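Side-chain contacts in putative N-acetylneuraminate lyase (PDB 6RB7), which belongs to the dihydrodipicolinate synthetase family, whose members fold as a (beta/alpha)8 barrel, and is present as an assembly of four protein chains: residues 43-48 with 65-70; 81-86 with 290-295; 90-95 with 110-115; 98-103 with 129-134; 153-158 with 186-191. All coordinates share one frame; numbering follows the deposited sequence.

Overall arrangement
All five contacts belong to one parallel eight-stranded barrel with its surrounding helices. Interactions 1 and 2, centres about 11 Å apart, are joined by Lys-292 of interaction 2, whose NZ is probably hydrogen-bonded to Ala-47 O of interaction 1 at 2.8 Å. Interactions 3 and 4 both use helix 89-103, with centres about 11 Å apart. Phe-45 packs on Val-95 of interaction 3 and Val-99 of interaction 4, while Cys-84 of interaction 2 lies against Arg-92 and His-112. Interaction 5 is across the barrel, its centre about 30 Å from that of interaction 2, yet Tyr-154 OH bonds to Cys-115 O of interaction 3. The bicine pocket, Ala-260 to Lys-262, includes no residue of these segments.

Interaction 1 (43-48 with 65-70); sequences PAFYAC and KYFVKK
Pro-43 and Phe-45 both approach the Phe-67 ring obliquely from one side of its plane, while Tyr-66 CD2 covers the opposite face, 3.9 Å above the ring centre. Pro-43 meets the CD1/CE1 side of the rim, with CB 3.5 Å from Phe-67 CE1 and CG 3.6 Å from the same carbon. Phe-45 meets the CD2/CE2 side: its CD1 is 3.8 Å from Phe-67 CE2, so one corner of a ring leans on the other without a parallel or T-shaped stack. Phe-67 gets there because its CG stands anti to the carbonyl carbon (chi1 -77°), which carries the ring off the helix toward the chain leaving strand 41-43. Phe-45 has CG anti to the backbone N (chi1 -163°), laying its ring along helix 57-70, where it also touches Val-60, Leu-63 and Thr-64. The residue types suit a buried place with no hydrogen bond across it: the compact proline ring runs alongside the phenyl, pointing the opposite way, and phenylalanine brings a broad surface with no polar atom to satisfy. The contact packs helix 57-70 against the end of strand 41-43 and the loop that follows it, as in the first beta-alpha unit of a (beta/alpha)8 barrel.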
# COMPACT_ATOMS: atom_id res chain seq x y z
N PRO A 43 23.75 -3.95 18.74
CA PRO A 43 23.08 -2.67 18.63
C PRO A 43 23.48 -1.83 17.43
O PRO A 43 24.65 -1.81 17.06
CB PRO A 43 23.53 -1.93 19.90
CG PRO A 43 23.91 -3.03 20.87
CD PRO A 43 24.55 -4.08 19.98
N ALA A 44 22.53 -1.12 16.84
CA ALA A 44 22.84 0.01 15.94
C ALA A 44 23.54 1.09 16.74
O ALA A 44 23.11 1.49 17.82
CB ALA A 44 21.61 0.54 15.29
N PHE A 45 24.65 1.54 16.21
CA PHE A 45 25.46 2.63 16.78
C PHE A 45 24.83 3.97 16.43
O PHE A 45 24.49 4.22 15.26
CB PHE A 45 26.86 2.52 16.21
CG PHE A 45 27.92 3.29 16.98
CD1 PHE A 45 28.53 2.70 18.06
CD2 PHE A 45 28.29 4.56 16.58
CE1 PHE A 45 29.50 3.40 18.76
CE2 PHE A 45 29.25 5.26 17.28
CZ PHE A 45 29.86 4.68 18.39
N TYR A 46 24.64 4.83 17.41
CA TYR A 46 23.99 6.14 17.18
C TYR A 46 24.99 7.16 16.62
O TYR A 46 26.23 7.03 16.79
CB TYR A 46 23.37 6.67 18.47
CG TYR A 46 22.42 5.70 19.11
CD1 TYR A 46 21.40 5.13 18.37
CD2 TYR A 46 22.57 5.28 20.43
CE1 TYR A 46 20.53 4.21 18.94
CE2 TYR A 46 21.70 4.39 21.01
CZ TYR A 46 20.68 3.82 20.26
OH TYR A 46 19.79 2.94 20.83
N ALA A 47 24.44 8.17 15.95
CA ALA A 47 25.20 9.37 15.54
C ALA A 47 25.60 10.15 16.78
O ALA A 47 24.73 10.51 17.57
CB ALA A 47 24.44 10.22 14.56
N CYS A 48 26.89 10.43 16.93
CA CYS A 48 27.43 11.18 18.10
C CYS A 48 27.94 12.52 17.59
O CYS A 48 28.96 12.55 16.83
CB CYS A 48 28.55 10.40 18.74
SG CYS A 48 28.05 8.79 19.39
N LYS A 65 33.06 2.64 23.80
CA LYS A 65 33.52 2.06 25.09
C LYS A 65 32.31 1.62 25.90
O LYS A 65 32.39 0.59 26.64
CB LYS A 65 34.37 3.09 25.83
CG LYS A 65 35.68 3.35 25.14
CD LYS A 65 36.60 4.33 25.84
CE LYS A 65 36.00 5.72 25.92
NZ LYS A 65 36.90 6.68 26.63
N TYR A 66 31.20 2.35 25.81
CA TYR A 66 29.93 1.97 26.46
C TYR A 66 29.49 0.60 25.97
O TYR A 66 29.18 -0.27 26.78
CB TYR A 66 28.87 3.02 26.18
CG TYR A 66 27.43 2.66 26.44
CD1 TYR A 66 26.88 2.72 27.70
CD2 TYR A 66 26.60 2.31 25.37
CE1 TYR A 66 25.53 2.44 27.93
CE2 TYR A 66 25.26 2.03 25.59
CZ TYR A 66 24.71 2.10 26.86
OH TYR A 66 23.39 1.81 27.05
N PHE A 67 29.48 0.37 24.67
CA PHE A 67 29.05 -0.94 24.13
C PHE A 67 30.02 -2.05 24.53
O PHE A 67 29.59 -3.16 24.85
CB PHE A 67 28.86 -0.86 22.62
CG PHE A 67 27.58 -0.17 22.23
CD1 PHE A 67 26.37 -0.64 22.70
CD2 PHE A 67 27.59 0.94 21.40
CE1 PHE A 67 25.18 -0.01 22.32
CE2 PHE A 67 26.39 1.52 20.97
CZ PHE A 67 25.20 1.07 21.50
N VAL A 68 31.33 -1.78 24.54
CA VAL A 68 32.30 -2.78 25.05
C VAL A 68 31.98 -3.13 26.50
O VAL A 68 31.89 -4.34 26.83
CB VAL A 68 33.73 -2.26 24.93
CG1 VAL A 68 34.70 -3.16 25.67
CG2 VAL A 68 34.15 -2.06 23.49
N LYS A 69 31.76 -2.13 27.34
CA LYS A 69 31.50 -2.41 28.77
C LYS A 69 30.15 -3.11 28.99
O LYS A 69 30.05 -3.92 29.93
CB LYS A 69 31.74 -1.17 29.60
CG LYS A 69 33.23 -0.77 29.57
CD LYS A 69 34.26 -1.79 29.97
CE LYS A 69 35.66 -1.19 29.93
NZ LYS A 69 36.69 -2.19 30.31
N LYS A 70 29.17 -2.92 28.11
CA LYS A 70 27.88 -3.62 28.24
C LYS A 70 27.96 -5.05 27.74
O LYS A 70 27.02 -5.80 28.04
CB LYS A 70 26.78 -2.85 27.52
CG LYS A 70 26.44 -1.50 28.13
CD LYS A 70 25.86 -1.60 29.51
CE LYS A 70 25.44 -0.21 29.99
NZ LYS A 70 25.01 -0.15 31.41

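Interaction 2 (81-86 with 290-295); sequences SGECIY and VIKAIL
Glu-83 and Lys-292 meet head-on in a buried salt bridge that ties the loop after strand 74-77 of the (beta/alpha)8 barrel to helix 287-299, more than 200 residues further along the chain. Both side chains run out nearly straight beyond CG, from opposite directions, and the bridge is a hydrogen bond from Lys-292 NZ to Glu-83 OE2. The lysine ammonium has two further acceptors, the backbone carbonyls of Ala-47 and Ala-305, which makes three in all and so matches its three N-H groups. Glu-83 is equally well supplied: OE1 is bonded to Tyr-49 OH and to the backbone N of Arg-307, leaving OE2 to the lysine. A long, flexible lysine suits this place because it can span the distance from the helix, and a carboxylate suits the other because its two oxygens can take separate partners. The charges probably compensate each other in this buried setting. Next to it the chain turns into a short 3-10 segment, where Tyr-86 N bonds to Glu-83 O at 2.9 Å. In the bridge itself, Lys-292 NZ lies 2.8 Å from Glu-83 OE2, on the syn side of the carboxylate and 29° out of its plane.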
# COMPACT_ATOMS: atom_id res chain seq x y z
N SER A 81 19.66 4.07 11.81
CA SER A 81 19.57 4.42 13.25
C SER A 81 20.76 5.29 13.64
O SER A 81 20.66 5.97 14.65
CB SER A 81 19.47 3.15 14.11
OG SER A 81 18.29 2.42 13.81
N GLY A 82 21.87 5.19 12.90
CA GLY A 82 23.03 6.08 13.03
C GLY A 82 22.94 7.31 12.16
O GLY A 82 23.96 7.98 11.94
N GLU A 83 21.77 7.61 11.62
CA GLU A 83 21.50 8.84 10.84
C GLU A 83 22.30 8.88 9.55
O GLU A 83 22.60 9.95 9.06
CB GLU A 83 21.70 10.08 11.71
CG GLU A 83 20.78 10.07 12.92
CD GLU A 83 20.99 11.19 13.93
OE1 GLU A 83 21.20 12.33 13.49
OE2 GLU A 83 20.87 10.93 15.14
N CYS A 84 22.58 7.72 8.95
CA CYS A 84 23.47 7.67 7.76
C CYS A 84 22.86 8.46 6.61
O CYS A 84 23.63 9.06 5.84
CB CYS A 84 23.81 6.27 7.31
SG CYS A 84 22.42 5.28 6.71
N ILE A 85 21.54 8.46 6.48
CA ILE A 85 20.82 9.19 5.40
C ILE A 85 21.30 10.65 5.43
O ILE A 85 21.34 11.29 4.41
CB ILE A 85 19.30 9.06 5.66
CG1 ILE A 85 18.88 7.59 5.55
CG2 ILE A 85 18.47 9.95 4.71
CD1 ILE A 85 19.07 7.03 4.18
N TYR A 86 21.60 11.18 6.61
CA TYR A 86 21.84 12.61 6.86
C TYR A 86 23.33 12.95 6.96
O TYR A 86 23.67 14.10 7.28
CB TYR A 86 21.10 13.05 8.12
CG TYR A 86 19.65 12.65 8.12
CD1 TYR A 86 18.81 13.08 7.10
CD2 TYR A 86 19.14 11.76 9.03
CE1 TYR A 86 17.49 12.69 7.03
CE2 TYR A 86 17.81 11.40 9.01
CZ TYR A 86 16.98 11.84 7.99
OH TYR A 86 15.68 11.40 7.93
N VAL A 290 15.11 11.05 21.80
CA VAL A 290 14.70 10.54 23.13
C VAL A 290 15.81 9.64 23.66
O VAL A 290 16.21 9.78 24.80
CB VAL A 290 13.35 9.81 23.07
CG1 VAL A 290 13.05 9.10 24.36
CG2 VAL A 290 12.25 10.75 22.65
N ILE A 291 16.31 8.71 22.84
CA ILE A 291 17.35 7.76 23.34
C ILE A 291 18.61 8.53 23.75
O ILE A 291 19.17 8.22 24.80
CB ILE A 291 17.65 6.67 22.27
CG1 ILE A 291 16.44 5.74 22.13
CG2 ILE A 291 18.89 5.90 22.65
CD1 ILE A 291 16.56 4.77 20.98
N LYS A 292 19.06 9.52 22.97
CA LYS A 292 20.29 10.24 23.37
C LYS A 292 20.05 10.95 24.70
O LYS A 292 20.96 10.97 25.52
CB LYS A 292 20.67 11.21 22.26
CG LYS A 292 21.12 10.50 20.99
CD LYS A 292 21.52 11.43 19.86
CE LYS A 292 21.59 10.69 18.53
NZ LYS A 292 22.17 11.55 17.49
N ALA A 293 18.85 11.47 24.93
CA ALA A 293 18.55 12.17 26.21
C ALA A 293 18.51 11.15 27.36
O ALA A 293 18.98 11.44 28.49
CB ALA A 293 17.29 12.97 26.10
N ILE A 294 17.95 9.96 27.12
CA ILE A 294 17.95 8.87 28.12
C ILE A 294 19.39 8.52 28.47
O ILE A 294 19.68 8.28 29.67
CB ILE A 294 17.18 7.63 27.61
CG1 ILE A 294 15.70 7.97 27.58
CG2 ILE A 294 17.48 6.43 28.47
CD1 ILE A 294 14.85 6.94 26.85
N LEU A 295 20.27 8.38 27.49
CA LEU A 295 21.67 7.96 27.78
C LEU A 295 22.40 9.07 28.56
O LEU A 295 23.29 8.73 29.33
CB LEU A 295 22.38 7.59 26.48
CG LEU A 295 21.88 6.29 25.87
CD1 LEU A 295 22.55 6.05 24.55
CD2 LEU A 295 22.09 5.15 26.85

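Interaction 3 (90-95 with 110-115); sequences EDRKIV and IAHVAC
Arg-92 presents the end of its guanidinium to the backbone of 112-114, with both NH1 and NH2 aimed at the single carbonyl oxygen of Ala-114. Arg-92 NH2 lies 2.9 Å from Ala-114 O and Arg-92 NH1 3.0 Å from it; the two donors reach this oxygen from the same face of its carbonyl plane. The second hydrogen of Arg-92 NH2 goes to His-112 O, 3.0 Å from that nitrogen, in a straighter bond (160° at the hydrogen). The acceptors lie close to the guanidinium plane, whereas the donors stand well above the carbonyl planes, so the flat group is turned steeply against the peptides it holds. A bend at chi3 (71°) swings it into this pose. A water accepts from Arg-92 NE at 2.9 Å and donates to His-112 O, closing a small ring. Arginine fits because its several N-H groups can hold two carbonyls at once where the strand gives way to loop. Cys-115 SG lies 3.5 Å from Arg-92 NH1. The His-112 ring comes obliquely to Arg-92 NH2 and is bound by others: ND1 to Asn-78 O, NE2 to Ile-139 N. The contact closes the beta-alpha-beta crossover of strand 74-77, helix 89-103 and strand 108-112, and Leu-124 of helix 118-130 packs against both Arg-92 and Cys-115.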
# COMPACT_ATOMS: atom_id res chain seq x y z
N GLU A 90 32.49 11.81 4.45
CA GLU A 90 33.54 12.19 5.46
C GLU A 90 33.01 11.95 6.88
O GLU A 90 33.75 11.38 7.67
CB GLU A 90 33.97 13.63 5.21
CG GLU A 90 34.97 14.11 6.22
CD GLU A 90 36.41 13.65 5.98
OE1 GLU A 90 36.66 12.78 5.08
OE2 GLU A 90 37.30 14.20 6.69
N ASP A 91 31.77 12.33 7.18
CA ASP A 91 31.16 12.09 8.51
C ASP A 91 31.25 10.60 8.84
O ASP A 91 31.63 10.22 9.96
CB ASP A 91 29.69 12.51 8.50
CG ASP A 91 29.36 13.99 8.46
OD1 ASP A 91 30.27 14.80 8.85
OD2 ASP A 91 28.21 14.33 8.03
N ARG A 92 30.85 9.76 7.88
CA ARG A 92 30.75 8.31 8.12
C ARG A 92 32.15 7.71 8.29
O ARG A 92 32.31 6.74 9.09
CB ARG A 92 29.94 7.65 7.02
CG ARG A 92 28.47 8.06 7.14
CD ARG A 92 27.63 7.68 5.94
NE ARG A 92 27.40 6.27 5.81
CZ ARG A 92 26.52 5.74 4.95
NH1 ARG A 92 25.84 6.54 4.14
NH2 ARG A 92 26.34 4.42 4.94
N LYS A 93 33.14 8.21 7.58
CA LYS A 93 34.53 7.77 7.78
C LYS A 93 35.00 8.13 9.19
O LYS A 93 35.58 7.26 9.86
CB LYS A 93 35.45 8.43 6.76
CG LYS A 93 35.32 7.87 5.37
CD LYS A 93 36.30 8.53 4.42
CE LYS A 93 36.24 7.99 3.02
NZ LYS A 93 37.17 8.74 2.12
N ILE A 94 34.72 9.34 9.64
CA ILE A 94 35.13 9.79 11.00
C ILE A 94 34.47 8.89 12.05
O ILE A 94 35.15 8.43 12.98
CB ILE A 94 34.85 11.27 11.19
CG1 ILE A 94 35.77 12.08 10.25
CG2 ILE A 94 35.03 11.65 12.66
CD1 ILE A 94 35.39 13.51 10.14
N VAL A 95 33.19 8.57 11.89
CA VAL A 95 32.54 7.69 12.87
C VAL A 95 33.28 6.35 12.93
O VAL A 95 33.63 5.88 14.03
CB VAL A 95 31.04 7.49 12.55
CG1 VAL A 95 30.45 6.39 13.39
CG2 VAL A 95 30.27 8.80 12.69
N ILE A 110 30.06 -4.29 12.08
CA ILE A 110 29.39 -4.31 10.77
C ILE A 110 29.22 -2.85 10.37
O ILE A 110 28.57 -2.09 11.12
CB ILE A 110 28.04 -5.02 10.84
CG1 ILE A 110 28.14 -6.45 11.38
CG2 ILE A 110 27.35 -4.95 9.48
CD1 ILE A 110 26.80 -7.10 11.63
N ALA A 111 29.83 -2.44 9.27
CA ALA A 111 29.77 -1.05 8.78
C ALA A 111 28.77 -0.96 7.62
O ALA A 111 28.99 -1.54 6.58
CB ALA A 111 31.12 -0.57 8.35
N HIS A 112 27.64 -0.31 7.86
CA HIS A 112 26.67 0.01 6.80
C HIS A 112 27.27 1.08 5.92
O HIS A 112 27.60 2.17 6.44
CB HIS A 112 25.34 0.43 7.41
CG HIS A 112 24.36 0.77 6.33
ND1 HIS A 112 24.01 2.07 6.05
CD2 HIS A 112 23.76 -0.02 5.40
CE1 HIS A 112 23.15 2.05 5.03
NE2 HIS A 112 23.02 0.78 4.57
N VAL A 113 27.44 0.79 4.62
CA VAL A 113 28.19 1.69 3.71
C VAL A 113 27.32 2.19 2.57
O VAL A 113 27.83 2.97 1.75
CB VAL A 113 29.44 0.98 3.19
CG1 VAL A 113 30.43 0.72 4.32
CG2 VAL A 113 29.13 -0.25 2.36
N ALA A 114 26.04 1.85 2.51
CA ALA A 114 25.18 2.28 1.39
C ALA A 114 24.96 3.79 1.50
O ALA A 114 24.59 4.33 2.58
CB ALA A 114 23.88 1.53 1.38
N CYS A 115 25.08 4.44 0.35
CA CYS A 115 24.80 5.85 0.11
C CYS A 115 23.80 5.96 -1.04
O CYS A 115 23.50 4.99 -1.72
CB CYS A 115 26.06 6.60 -0.29
SG CYS A 115 27.34 6.53 0.99
O HOH W 1 29.40 4.22 6.41

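Interaction 4 (98-103 with 129-134); sequences NVMKVA and EGLGVD
Met-100 folds back on itself to reach 131-133: its CG stands anti to the carbonyl carbon (chi1 -65°), and bends at chi2 (-52°) and chi3 (-76°) then curl the thioether so that the methyl comes over the backbone of the opposite segment. That methyl is the leading point of the contact. Met-100 CE rests 3.4 Å from Leu-131 O and 4.0 Å from Gly-132 O, touching carbonyl oxygens, while the CG methylene and the sulfur behind it make the apolar part. Here Met-100 CG lies 4.1 Å from Leu-131 CB, the two side chains crossing at a slant, and Met-100 SD is 4.4 Å from Val-133 CG1. An unbranched methionine suits this spot since its chain can be bent to follow an uneven surface of backbone and branched side chains. What it follows is the end of helix 118-130, which closes with a Schellman motif: Gly-132, with positive phi, is the first residue to leave the helical conformation, and Gly-132 N bonds to Glu-129 O at 3.0 Å. In the (beta/alpha)8 barrel, helices 89-103 and 118-130 are consecutive, and this contact lies where their last turns come together beside strand 108-112. Val-109 of that strand packs under both Met-100 and Val-133, giving the sulfur and the valine a common apolar floor. Leu-131 leans further along helix 89-103, on Leu-96 and Glu-97. Met-100 is partly exposed, and a glycerol, probably from the crystallisation liquor, lies about 4 Å from its side chain.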
# COMPACT_ATOMS: atom_id res chain seq x y z
N ASN A 98 36.76 6.27 14.55
CA ASN A 98 36.72 6.44 16.02
C ASN A 98 36.15 5.20 16.70
O ASN A 98 36.61 4.88 17.79
CB ASN A 98 36.05 7.75 16.37
CG ASN A 98 37.01 8.90 16.11
OD1 ASN A 98 37.95 9.09 16.90
ND2 ASN A 98 36.82 9.62 15.01
N VAL A 99 35.24 4.46 16.08
CA VAL A 99 34.84 3.14 16.63
C VAL A 99 36.05 2.22 16.67
O VAL A 99 36.33 1.58 17.70
CB VAL A 99 33.68 2.54 15.80
CG1 VAL A 99 33.45 1.09 16.23
CG2 VAL A 99 32.44 3.40 15.96
N MET A 100 36.74 2.12 15.55
CA MET A 100 37.81 1.09 15.41
C MET A 100 38.98 1.48 16.31
O MET A 100 39.66 0.56 16.78
CB MET A 100 38.23 0.96 13.95
CG MET A 100 37.13 0.44 13.02
SD MET A 100 36.34 -1.09 13.57
CE MET A 100 37.61 -2.30 13.16
N LYS A 101 39.16 2.78 16.58
CA LYS A 101 40.27 3.30 17.43
C LYS A 101 40.16 2.69 18.82
O LYS A 101 41.25 2.54 19.44
CB LYS A 101 40.21 4.82 17.59
CG LYS A 101 41.08 5.65 16.68
CD LYS A 101 41.49 6.98 17.32
CE LYS A 101 41.95 8.02 16.31
NZ LYS A 101 40.84 8.51 15.45
N VAL A 102 38.96 2.46 19.36
CA VAL A 102 38.87 2.17 20.83
C VAL A 102 38.19 0.84 21.03
O VAL A 102 38.09 0.43 22.21
CB VAL A 102 38.15 3.26 21.65
CG1 VAL A 102 38.92 4.56 21.64
CG2 VAL A 102 36.77 3.49 21.15
N ALA A 103 37.74 0.14 20.00
CA ALA A 103 37.01 -1.12 20.21
C ALA A 103 37.94 -2.24 20.71
O ALA A 103 37.44 -3.22 21.30
CB ALA A 103 36.30 -1.51 18.95
N GLU A 129 36.96 -1.75 4.63
CA GLU A 129 37.86 -2.91 4.49
C GLU A 129 39.27 -2.47 4.94
O GLU A 129 39.97 -3.26 5.61
CB GLU A 129 37.84 -3.46 3.08
CG GLU A 129 38.81 -4.61 2.95
CD GLU A 129 38.63 -5.47 1.72
OE1 GLU A 129 37.65 -6.21 1.63
OE2 GLU A 129 39.50 -5.40 0.86
N GLY A 130 39.65 -1.26 4.64
CA GLY A 130 40.97 -0.73 5.07
C GLY A 130 41.12 -0.72 6.58
O GLY A 130 42.27 -0.84 7.08
N LEU A 131 40.03 -0.58 7.32
CA LEU A 131 40.05 -0.58 8.80
C LEU A 131 39.83 -1.97 9.38
O LEU A 131 39.82 -2.08 10.62
CB LEU A 131 38.97 0.38 9.31
CG LEU A 131 39.26 1.86 9.05
CD1 LEU A 131 38.11 2.69 9.58
CD2 LEU A 131 40.55 2.29 9.76
N GLY A 132 39.56 -2.99 8.56
CA GLY A 132 39.43 -4.37 9.04
C GLY A 132 38.11 -4.62 9.76
O GLY A 132 38.06 -5.42 10.72
N VAL A 133 37.03 -4.03 9.26
CA VAL A 133 35.70 -4.36 9.83
C VAL A 133 35.41 -5.85 9.55
O VAL A 133 35.96 -6.45 8.60
CB VAL A 133 34.59 -3.47 9.25
CG1 VAL A 133 34.84 -2.02 9.54
CG2 VAL A 133 34.38 -3.73 7.77
N ASP A 134 34.51 -6.44 10.31
CA ASP A 134 34.09 -7.84 10.11
C ASP A 134 33.22 -7.94 8.87
O ASP A 134 33.40 -8.90 8.06
CB ASP A 134 33.39 -8.37 11.34
CG ASP A 134 34.36 -8.42 12.51
OD1 ASP A 134 35.15 -9.39 12.56
OD2 ASP A 134 34.39 -7.44 13.28

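Interaction 5 (153-158 with 186-191); sequences QYWNAI and VEMRKN
Met-188 is set against the rim of the Trp-155 indole, and this is the tight, buried half of the contact. The Met-188 sulfur lies in the plane of the ring, 5.3 Å from the centroid of the Trp-155 six-membered ring and 88° off its normal, an edge-on Met-aromatic arrangement. Met-188 CG adds to it at 3.8 Å from Trp-155 CE3, and bends at chi2 and chi3 (-54°) bring Met-188 CE to 3.7 Å from Trp-155 CB. Methionine suits the place because its sulfur is polarisable and its flexible chain can lie along the edge of a rigid ring. The indole is held by its own N-H, bonded to Ile-139 O. Both side chains also touch Ile-169 of strand 166-171, so the pair sits where helices 148-160 and 182-188, neighbours around the (beta/alpha)8 barrel, meet above a strand. Toward solvent the packing is looser. There Met-188 CE lies against the Asn-156 side chain, and the type I turn from Met-188 to Asn-191, with Asn-191 N bonded to Met-188 O, brings the Asn-191 side chain alongside that of Asn-156. Asn-191 is anchored by Asn-193 N at OD1 and Ser-159 OG at ND2.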
# COMPACT_ATOMS: atom_id res chain seq x y z
N GLN A 153 23.28 -5.16 -9.01
CA GLN A 153 24.51 -4.49 -9.54
C GLN A 153 25.04 -3.54 -8.46
O GLN A 153 26.25 -3.47 -8.27
CB GLN A 153 24.20 -3.78 -10.87
CG GLN A 153 25.30 -2.85 -11.34
CD GLN A 153 24.86 -2.01 -12.54
OE1 GLN A 153 23.99 -2.38 -13.31
NE2 GLN A 153 25.43 -0.82 -12.67
N TYR A 154 24.16 -2.82 -7.77
CA TYR A 154 24.55 -1.86 -6.72
C TYR A 154 25.26 -2.62 -5.60
O TYR A 154 26.39 -2.30 -5.22
CB TYR A 154 23.31 -1.14 -6.23
CG TYR A 154 23.42 -0.25 -5.02
CD1 TYR A 154 23.96 1.02 -5.08
CD2 TYR A 154 22.81 -0.62 -3.82
CE1 TYR A 154 23.89 1.89 -3.99
CE2 TYR A 154 22.75 0.22 -2.72
CZ TYR A 154 23.28 1.49 -2.81
OH TYR A 154 23.20 2.38 -1.77
N TRP A 155 24.62 -3.66 -5.07
CA TRP A 155 25.23 -4.45 -3.97
C TRP A 155 26.54 -5.10 -4.41
O TRP A 155 27.50 -5.11 -3.64
CB TRP A 155 24.24 -5.46 -3.43
CG TRP A 155 23.11 -4.84 -2.66
CD1 TRP A 155 23.11 -3.66 -1.98
CD2 TRP A 155 21.80 -5.41 -2.47
NE1 TRP A 155 21.90 -3.48 -1.37
CE2 TRP A 155 21.10 -4.55 -1.61
CE3 TRP A 155 21.17 -6.59 -2.89
CZ2 TRP A 155 19.77 -4.77 -1.24
CZ3 TRP A 155 19.88 -6.83 -2.50
CH2 TRP A 155 19.18 -5.92 -1.69
N ASN A 156 26.56 -5.67 -5.60
CA ASN A 156 27.78 -6.34 -6.09
C ASN A 156 28.89 -5.31 -6.29
O ASN A 156 30.08 -5.68 -6.09
CB ASN A 156 27.48 -7.23 -7.29
CG ASN A 156 26.83 -8.53 -6.90
OD1 ASN A 156 25.90 -8.99 -7.62
ND2 ASN A 156 27.27 -9.13 -5.81
N ALA A 157 28.58 -4.10 -6.73
CA ALA A 157 29.60 -3.04 -6.92
C ALA A 157 30.17 -2.66 -5.58
O ALA A 157 31.40 -2.48 -5.42
CB ALA A 157 29.05 -1.84 -7.63
N ILE A 158 29.30 -2.53 -4.57
CA ILE A 158 29.76 -2.19 -3.21
C ILE A 158 30.65 -3.34 -2.70
O ILE A 158 31.75 -3.08 -2.18
CB ILE A 158 28.54 -1.94 -2.30
CG1 ILE A 158 27.79 -0.69 -2.77
CG2 ILE A 158 28.96 -1.83 -0.85
CD1 ILE A 158 26.43 -0.50 -2.12
N VAL A 186 18.48 -15.32 -4.28
CA VAL A 186 19.18 -16.38 -5.05
C VAL A 186 20.33 -15.74 -5.82
O VAL A 186 21.47 -16.26 -5.79
CB VAL A 186 18.22 -17.15 -5.98
CG1 VAL A 186 19.01 -18.01 -6.97
CG2 VAL A 186 17.25 -18.01 -5.17
N GLU A 187 20.05 -14.64 -6.54
CA GLU A 187 21.11 -14.00 -7.35
C GLU A 187 22.24 -13.55 -6.42
O GLU A 187 23.43 -13.71 -6.75
CB GLU A 187 20.47 -12.87 -8.15
CG GLU A 187 21.46 -12.14 -9.01
CD GLU A 187 21.86 -12.86 -10.28
OE1 GLU A 187 21.42 -14.03 -10.52
OE2 GLU A 187 22.61 -12.24 -11.05
N MET A 188 21.93 -12.93 -5.29
CA MET A 188 22.98 -12.39 -4.42
C MET A 188 23.80 -13.51 -3.75
O MET A 188 24.97 -13.26 -3.45
CB MET A 188 22.37 -11.48 -3.34
CG MET A 188 21.82 -10.21 -3.91
SD MET A 188 22.99 -9.28 -4.99
CE MET A 188 24.38 -9.12 -3.90
N ARG A 189 23.24 -14.71 -3.58
CA ARG A 189 24.01 -15.82 -2.94
C ARG A 189 25.08 -16.33 -3.92
O ARG A 189 25.96 -17.09 -3.48
CB ARG A 189 23.06 -16.92 -2.47
CG ARG A 189 22.28 -16.52 -1.22
CD ARG A 189 21.63 -17.72 -0.51
NE ARG A 189 20.88 -18.67 -1.32
CZ ARG A 189 19.58 -18.57 -1.63
NH1 ARG A 189 18.89 -17.53 -1.26
NH2 ARG A 189 18.99 -19.49 -2.35
N LYS A 190 25.05 -15.91 -5.17
CA LYS A 190 26.14 -16.20 -6.14
C LYS A 190 27.42 -15.48 -5.74
O LYS A 190 28.50 -15.92 -6.16
CB LYS A 190 25.75 -15.81 -7.55
CG LYS A 190 24.64 -16.65 -8.15
CD LYS A 190 24.18 -16.19 -9.49
CE LYS A 190 23.09 -17.08 -10.05
NZ LYS A 190 22.60 -16.52 -11.34
N ASN A 191 27.31 -14.39 -4.98
CA ASN A 191 28.48 -13.65 -4.47
C ASN A 191 28.90 -14.33 -3.17
O ASN A 191 28.15 -14.29 -2.17
CB ASN A 191 28.11 -12.19 -4.22
CG ASN A 191 29.20 -11.35 -3.61
OD1 ASN A 191 30.13 -11.89 -3.01
ND2 ASN A 191 29.08 -10.03 -3.76